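Local coordinates for protein alpha-1,2-mannosidase (Bacteroides thetaiotaomicron, PDB 2WW2) that hydrolyses alpha-mannosidic linkages with inversion of configuration, as a calcium-dependent glycoside hydrolase of family 92, at residues D529-S534 with G538-M543; H489-T494 with I544-S549; Y592-D595 with W601-Q604. All blocks are in the same frame, centred on the assembly; numbering follows the deposited sequence.

Overall arrangement
The three contacts lie on the same side of the chain's centre, 25 to 31 Å from it, at one side of the catalytic domain. Contacts 1 and 2 share helix 540-551: contact 1 holds its beginning against helix 530-537, and contact 2 joins its middle to a short hairpin. Contact 3 touches both. Asp-548 reaches it from contact 2, with OD1 2.7 Å from Tyr-594 OH and OD2 2.8 Å from Lys-602 NZ, and contact 1 meets it through Pro-530 and Leu-593. The centres of contacts 1 and 2 are about 10 Å apart, and those of contacts 2 and 3 about 17 Å. None of the residues binding the two modelled sodium ions belongs to these segments.

Contact 1: residues D529-S534 with G538-M543; sequences DPEGLS and GGHEPM
His-540 and Glu-531 bridge two successive helices through an almost straight hydrogen bond: His-540 NE2 donates to Glu-531 OE1 at 2.6 Å, with an N-H...O angle of 175°. The acceptor lies in the plane of the imidazole and uses its syn lone pair, while the carboxylate is turned 78° against the ring. A carboxylate bonded so directly to NE2 would be expected to stabilise a positive charge on the imidazole. Glu-531 reaches the ring because its CG is anti to the backbone N and the chain then bends at chi2 (64°).

Several backbone groups are paired as well. Ser-534 O accepts from Gly-539 N at 2.7 Å, and Ser-534 N gives its hydrogen to Pro-530 O at 2.9 Å. Beside that last bond sits the methyl of Met-543. Its CE lies 3.3 Å from Ser-534 CA, a tight fit, and 3.6 Å from Leu-533 CG, filling the angle between the helices. At the far end Asp-529 OD1 caps the first helix by accepting from Gly-532 N at 3.0 Å, the donor nitrogen standing well above the carboxylate plane. Asp-529 OD2 bonds to Tyr-481 OH, and OD1 also to Ser-736 N, which links the cap to the C-terminal end.

Gly-538, with positive phi, closes helix 530-537 in a Schellman motif that includes the bond from Gly-539 N to Ser-534 O, and Gly-539 is at once the N-cap of the next helix. Such back-to-back stop and start signals are characteristic of a tight helix-helix corner, built here into the mainly helical catalytic domain of family 92.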
# COMPACT_ATOMS: atom_id res chain seq x y z
N ASP A 529 -5.32 -11.53 -29.85
CA ASP A 529 -4.58 -12.80 -29.72
C ASP A 529 -4.41 -13.30 -28.28
O ASP A 529 -3.29 -13.49 -27.82
CB ASP A 529 -3.21 -12.66 -30.40
CG ASP A 529 -2.62 -14.00 -30.82
OD1 ASP A 529 -3.29 -15.05 -30.62
OD2 ASP A 529 -1.49 -14.01 -31.36
N PRO A 530 -5.51 -13.51 -27.55
CA PRO A 530 -5.36 -14.04 -26.20
C PRO A 530 -4.56 -15.36 -26.16
O PRO A 530 -3.80 -15.58 -25.23
CB PRO A 530 -6.81 -14.27 -25.74
CG PRO A 530 -7.60 -13.23 -26.52
CD PRO A 530 -6.92 -13.21 -27.88
N GLU A 531 -4.75 -16.23 -27.16
CA GLU A 531 -4.02 -17.49 -27.18
C GLU A 531 -2.52 -17.23 -27.32
O GLU A 531 -1.70 -17.87 -26.65
CB GLU A 531 -4.53 -18.42 -28.29
CG GLU A 531 -3.83 -19.77 -28.37
CD GLU A 531 -4.05 -20.65 -27.13
OE1 GLU A 531 -5.07 -20.49 -26.42
OE2 GLU A 531 -3.18 -21.52 -26.88
N GLY A 532 -2.14 -16.29 -28.18
CA GLY A 532 -0.72 -15.95 -28.32
C GLY A 532 -0.16 -15.33 -27.04
O GLY A 532 1.00 -15.54 -26.70
N LEU A 533 -0.97 -14.54 -26.34
CA LEU A 533 -0.52 -14.01 -25.06
C LEU A 533 -0.30 -15.14 -24.05
O LEU A 533 0.71 -15.16 -23.33
CB LEU A 533 -1.48 -12.95 -24.51
CG LEU A 533 -1.04 -12.27 -23.20
CD1 LEU A 533 0.33 -11.58 -23.40
CD2 LEU A 533 -2.07 -11.27 -22.71
N SER A 534 -1.23 -16.10 -23.99
CA SER A 534 -1.06 -17.20 -23.06
C SER A 534 0.20 -17.99 -23.40
O SER A 534 0.88 -18.48 -22.51
CB SER A 534 -2.28 -18.11 -23.00
OG SER A 534 -2.25 -19.06 -24.04
N GLY A 538 3.36 -18.86 -20.89
CA GLY A 538 3.67 -20.25 -20.58
C GLY A 538 2.48 -21.18 -20.62
O GLY A 538 2.61 -22.35 -20.28
N GLY A 539 1.31 -20.68 -21.01
CA GLY A 539 0.16 -21.57 -21.26
C GLY A 539 -1.11 -21.08 -20.58
O GLY A 539 -1.09 -20.07 -19.88
N HIS A 540 -2.21 -21.81 -20.77
CA HIS A 540 -3.47 -21.43 -20.16
C HIS A 540 -3.36 -21.37 -18.64
O HIS A 540 -3.89 -20.46 -18.01
CB HIS A 540 -4.60 -22.38 -20.56
CG HIS A 540 -5.00 -22.27 -22.00
ND1 HIS A 540 -5.94 -23.10 -22.57
CD2 HIS A 540 -4.58 -21.45 -22.98
CE1 HIS A 540 -6.09 -22.77 -23.84
NE2 HIS A 540 -5.27 -21.78 -24.12
N GLU A 541 -2.66 -22.34 -18.06
CA GLU A 541 -2.51 -22.42 -16.60
C GLU A 541 -1.89 -21.18 -15.98
O GLU A 541 -2.46 -20.60 -15.06
CB GLU A 541 -1.72 -23.67 -16.22
CG GLU A 541 -1.43 -23.81 -14.73
CD GLU A 541 -0.83 -25.18 -14.44
OE1 GLU A 541 0.42 -25.32 -14.57
OE2 GLU A 541 -1.61 -26.11 -14.13
N PRO A 542 -0.71 -20.77 -16.46
CA PRO A 542 -0.08 -19.58 -15.93
C PRO A 542 -0.88 -18.31 -16.20
O PRO A 542 -0.84 -17.38 -15.40
CB PRO A 542 1.26 -19.52 -16.67
CG PRO A 542 1.49 -20.87 -17.17
CD PRO A 542 0.15 -21.49 -17.41
N MET A 543 -1.60 -18.27 -17.32
CA MET A 543 -2.41 -17.10 -17.62
C MET A 543 -3.60 -16.99 -16.67
O MET A 543 -3.91 -15.91 -16.18
CB MET A 543 -2.89 -17.07 -19.08
CG MET A 543 -3.72 -15.81 -19.34
SD MET A 543 -4.47 -15.70 -20.96
CE MET A 543 -3.19 -14.91 -21.89

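Contact 2: residues H489-T494 with I544-S549; sequences HGFMWT and IARLDS
Arg-546 meets Gly-490 and Phe-491 in a combined carbonyl grip and cation-pi contact, which fastens the tip of the two-stranded antiparallel hairpin formed by 485-486 and 491-492 to helix 540-551. The backbones stay well apart, their closest CA atoms, those of Gly-490 and Arg-546, being 10.4 Å from each other. One long side chain therefore spans the gap.

The orientation of the guanidinium group explains how it serves two partners. Its end faces Gly-490 O, which lies close to the guanidinium plane and accepts from both terminal nitrogens: Arg-546 NH1 and Arg-546 NH2 each stand 2.6 Å from Gly-490 O. The two bonds differ in how they meet the oxygen. NH1 arrives in the carbonyl plane, on a lone pair, whereas NH2 comes nearly head-on to the C=O bond. Because one acceptor is shared by two donors, both bonds are clearly bent.

Phe-491 takes the same group over one face. NH2 is displaced toward the rim and comes 3.3 Å from Phe-491 CE1, while Arg-546 CZ stands 4.5 Å from the ring centroid, close to the ring normal. The planes are inclined by 62°, so this is a steeply tilted cation-pi contact, not a flat stack. A bend at chi3 (60°) in the otherwise drawn-out arginine chain turns its end to meet carbonyl and ring together. NH1 has a further, weak bond to Tyr-485 OH on the partner strand of the hairpin.

Near the base of this long arm, its own carbonyl is engaged within the helix: Ser-549 OG donates to Arg-546 O across 2.7 Å.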
# COMPACT_ATOMS: atom_id res chain seq x y z
N HIS A 489 11.20 -11.74 -17.14
CA HIS A 489 10.34 -11.12 -16.14
C HIS A 489 8.85 -11.46 -16.30
O HIS A 489 8.09 -11.34 -15.34
CB HIS A 489 10.56 -9.61 -16.11
CG HIS A 489 11.94 -9.23 -15.66
ND1 HIS A 489 12.34 -9.33 -14.35
CD2 HIS A 489 13.01 -8.78 -16.35
CE1 HIS A 489 13.60 -8.96 -14.25
NE2 HIS A 489 14.04 -8.62 -15.45
N GLY A 490 8.44 -11.87 -17.50
CA GLY A 490 7.07 -12.31 -17.73
C GLY A 490 6.06 -11.17 -17.87
O GLY A 490 4.86 -11.34 -17.60
N PHE A 491 6.55 -10.02 -18.31
CA PHE A 491 5.72 -8.84 -18.53
C PHE A 491 6.17 -8.06 -19.76
O PHE A 491 7.31 -8.20 -20.20
CB PHE A 491 5.86 -7.89 -17.34
CG PHE A 491 5.08 -8.30 -16.13
CD1 PHE A 491 3.75 -7.92 -15.99
CD2 PHE A 491 5.69 -8.99 -15.09
CE1 PHE A 491 3.03 -8.27 -14.86
CE2 PHE A 491 4.97 -9.33 -13.95
CZ PHE A 491 3.64 -8.97 -13.83
N MET A 492 5.29 -7.21 -20.29
CA MET A 492 5.69 -6.29 -21.34
C MET A 492 6.65 -5.26 -20.74
O MET A 492 6.48 -4.84 -19.59
CB MET A 492 4.46 -5.59 -21.94
CG MET A 492 3.54 -6.54 -22.73
SD MET A 492 4.36 -7.22 -24.19
CE MET A 492 3.08 -8.36 -24.75
N TRP A 493 7.67 -4.87 -21.51
CA TRP A 493 8.62 -3.85 -21.04
C TRP A 493 8.97 -3.00 -22.26
O TRP A 493 8.13 -2.83 -23.15
CB TRP A 493 9.85 -4.52 -20.42
CG TRP A 493 10.76 -3.66 -19.59
CD1 TRP A 493 12.12 -3.61 -19.67
CD2 TRP A 493 10.39 -2.78 -18.51
NE1 TRP A 493 12.62 -2.74 -18.73
CE2 TRP A 493 11.58 -2.22 -18.01
CE3 TRP A 493 9.16 -2.40 -17.93
CZ2 TRP A 493 11.59 -1.30 -16.95
CZ3 TRP A 493 9.18 -1.48 -16.88
CH2 TRP A 493 10.38 -0.94 -16.40
N THR A 494 10.19 -2.46 -22.31
CA THR A 494 10.55 -1.55 -23.39
C THR A 494 12.01 -1.74 -23.77
O THR A 494 12.82 -2.17 -22.94
CB THR A 494 10.31 -0.09 -22.99
OG1 THR A 494 10.60 0.76 -24.11
CG2 THR A 494 11.20 0.31 -21.80
N ILE A 544 -4.26 -18.11 -16.41
CA ILE A 544 -5.36 -18.15 -15.46
C ILE A 544 -4.89 -17.68 -14.07
O ILE A 544 -5.61 -16.96 -13.37
CB ILE A 544 -5.93 -19.57 -15.36
CG1 ILE A 544 -6.69 -19.94 -16.63
CG2 ILE A 544 -6.80 -19.70 -14.10
CD1 ILE A 544 -6.91 -21.44 -16.82
N ALA A 545 -3.69 -18.08 -13.69
CA ALA A 545 -3.14 -17.72 -12.39
C ALA A 545 -2.89 -16.23 -12.30
O ALA A 545 -3.13 -15.61 -11.28
CB ALA A 545 -1.84 -18.48 -12.14
N ARG A 546 -2.43 -15.64 -13.39
CA ARG A 546 -2.17 -14.22 -13.41
C ARG A 546 -3.44 -13.38 -13.41
O ARG A 546 -3.48 -12.30 -12.81
CB ARG A 546 -1.25 -13.88 -14.56
CG ARG A 546 0.08 -14.57 -14.38
CD ARG A 546 1.03 -14.28 -15.50
NE ARG A 546 1.32 -12.86 -15.64
CZ ARG A 546 2.33 -12.39 -16.36
NH1 ARG A 546 3.13 -13.25 -16.99
NH2 ARG A 546 2.54 -11.09 -16.46
N LEU A 547 -4.49 -13.89 -14.06
CA LEU A 547 -5.78 -13.24 -14.00
C LEU A 547 -6.30 -13.33 -12.58
O LEU A 547 -6.81 -12.35 -12.02
CB LEU A 547 -6.78 -13.92 -14.94
CG LEU A 547 -6.62 -13.62 -16.43
CD1 LEU A 547 -7.54 -14.54 -17.21
CD2 LEU A 547 -6.95 -12.15 -16.71
N ASP A 548 -6.16 -14.51 -11.99
CA ASP A 548 -6.56 -14.72 -10.61
C ASP A 548 -5.83 -13.75 -9.67
O ASP A 548 -6.42 -13.26 -8.71
CB ASP A 548 -6.33 -16.17 -10.17
CG ASP A 548 -7.33 -17.14 -10.79
OD1 ASP A 548 -8.34 -16.71 -11.40
OD2 ASP A 548 -7.10 -18.36 -10.65
N SER A 549 -4.56 -13.46 -9.96
CA SER A 549 -3.78 -12.53 -9.13
C SER A 549 -4.22 -11.07 -9.31
O SER A 549 -3.71 -10.16 -8.64
CB SER A 549 -2.28 -12.68 -9.40
OG SER A 549 -1.90 -12.05 -10.61

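Contact 3: residues Y592-D595 with W601-Q604; sequences YLYD and WKTQ
Lys-602, whose methylenes lie on the ring of Tyr-594, has its NZ gripped by two groups at once: Asp-548 OD2 in a salt bridge and Gln-599 OE1 in a hydrogen bond. The same Asp-548 holds Tyr-594 OH with its other oxygen, so a single carboxylate from helix 540-551 secures both the phenol and the lysine crossing it.

Between these anchored ends the contact is a CH-pi one. Lys-602 CB stands 3.5 Å from the centroid of the Tyr-594 ring and only 6° off its normal, over the middle of one face. From there the chain, extended from chi2 to chi4, runs across the ring at about a right angle to the tyrosine side chain, and CD passes 3.5 Å from CE1 of Tyr-594 on its way to the ammonium group.

Thr-603 supplies the second part of the interface. Its OG1 sits at the edge of the Tyr-594 ring, in its plane, and lies 3.2 Å from Tyr-594 CB. With OG1 beside the backbone N (chi1 -73°), the hydroxyl is turned back to the loop, where it bonds to Ile-591 O. The methyl CG2 is turned to Tyr-592, 4.0 Å from its CD1. Within the loop, Asp-595 N donates to Tyr-592 O at 3.1 Å.

Here a compact, partly 3-10 turn is folded onto the first turn of the helix that follows it, 600-613. The contact is thus a buried piece of loop-to-helix packing in the family 92 catalytic domain, a member of the six-hairpin clan.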
# COMPACT_ATOMS: atom_id res chain seq x y z
N TYR A 592 -12.94 -11.05 -19.18
CA TYR A 592 -13.52 -11.98 -20.15
C TYR A 592 -12.50 -12.98 -20.68
O TYR A 592 -12.88 -13.89 -21.41
CB TYR A 592 -14.15 -11.23 -21.33
CG TYR A 592 -15.45 -10.54 -20.96
CD1 TYR A 592 -16.67 -11.23 -21.02
CD2 TYR A 592 -15.46 -9.22 -20.51
CE1 TYR A 592 -17.86 -10.62 -20.67
CE2 TYR A 592 -16.66 -8.60 -20.13
CZ TYR A 592 -17.85 -9.31 -20.21
OH TYR A 592 -19.04 -8.71 -19.86
N LEU A 593 -11.23 -12.82 -20.31
CA LEU A 593 -10.19 -13.68 -20.90
C LEU A 593 -10.30 -15.14 -20.43
O LEU A 593 -9.83 -16.04 -21.11
CB LEU A 593 -8.79 -13.11 -20.64
CG LEU A 593 -8.44 -11.84 -21.42
CD1 LEU A 593 -7.10 -11.22 -20.95
CD2 LEU A 593 -8.37 -12.14 -22.90
N TYR A 594 -10.93 -15.37 -19.28
CA TYR A 594 -11.14 -16.76 -18.86
C TYR A 594 -11.94 -17.56 -19.89
O TYR A 594 -11.83 -18.77 -19.92
CB TYR A 594 -11.85 -16.84 -17.53
CG TYR A 594 -11.11 -16.26 -16.32
CD1 TYR A 594 -10.10 -16.97 -15.68
CD2 TYR A 594 -11.49 -15.04 -15.79
CE1 TYR A 594 -9.47 -16.47 -14.55
CE2 TYR A 594 -10.86 -14.51 -14.66
CZ TYR A 594 -9.85 -15.23 -14.05
OH TYR A 594 -9.24 -14.71 -12.92
N ASP A 595 -12.74 -16.87 -20.71
CA ASP A 595 -13.55 -17.51 -21.77
C ASP A 595 -12.69 -18.15 -22.85
O ASP A 595 -13.17 -19.01 -23.60
CB ASP A 595 -14.44 -16.49 -22.49
CG ASP A 595 -15.73 -16.16 -21.74
OD1 ASP A 595 -16.12 -16.87 -20.79
OD2 ASP A 595 -16.41 -15.17 -22.15
N TRP A 601 -16.41 -19.95 -15.88
CA TRP A 601 -17.08 -19.70 -14.60
C TRP A 601 -16.41 -18.58 -13.81
O TRP A 601 -17.08 -17.88 -13.07
CB TRP A 601 -17.20 -20.98 -13.74
CG TRP A 601 -15.90 -21.67 -13.42
CD1 TRP A 601 -15.11 -21.48 -12.31
CD2 TRP A 601 -15.26 -22.69 -14.19
NE1 TRP A 601 -14.01 -22.30 -12.37
CE2 TRP A 601 -14.08 -23.06 -13.51
CE3 TRP A 601 -15.56 -23.32 -15.40
CZ2 TRP A 601 -13.21 -24.04 -13.99
CZ3 TRP A 601 -14.69 -24.31 -15.88
CH2 TRP A 601 -13.53 -24.65 -15.17
N LYS A 602 -15.10 -18.42 -13.99
CA LYS A 602 -14.38 -17.32 -13.34
C LYS A 602 -14.76 -15.94 -13.93
O LYS A 602 -14.88 -14.97 -13.21
CB LYS A 602 -12.88 -17.57 -13.38
CG LYS A 602 -12.46 -18.77 -12.49
CD LYS A 602 -10.91 -18.92 -12.43
CE LYS A 602 -10.46 -19.98 -11.42
NZ LYS A 602 -8.99 -20.18 -11.57
N THR A 603 -14.94 -15.88 -15.25
CA THR A 603 -15.50 -14.70 -15.91
C THR A 603 -16.85 -14.38 -15.30
O THR A 603 -17.11 -13.24 -14.91
CB THR A 603 -15.66 -14.95 -17.44
OG1 THR A 603 -14.37 -14.94 -18.06
CG2 THR A 603 -16.52 -13.86 -18.07
N GLN A 604 -17.69 -15.40 -15.16
CA GLN A 604 -19.04 -15.22 -14.65
C GLN A 604 -19.02 -14.67 -13.22
O GLN A 604 -19.74 -13.72 -12.89
CB GLN A 604 -19.79 -16.55 -14.71
CG GLN A 604 -20.12 -17.01 -16.13
CD GLN A 604 -20.24 -18.54 -16.25
OE1 GLN A 604 -20.54 -19.25 -15.28
NE2 GLN A 604 -19.99 -19.04 -17.46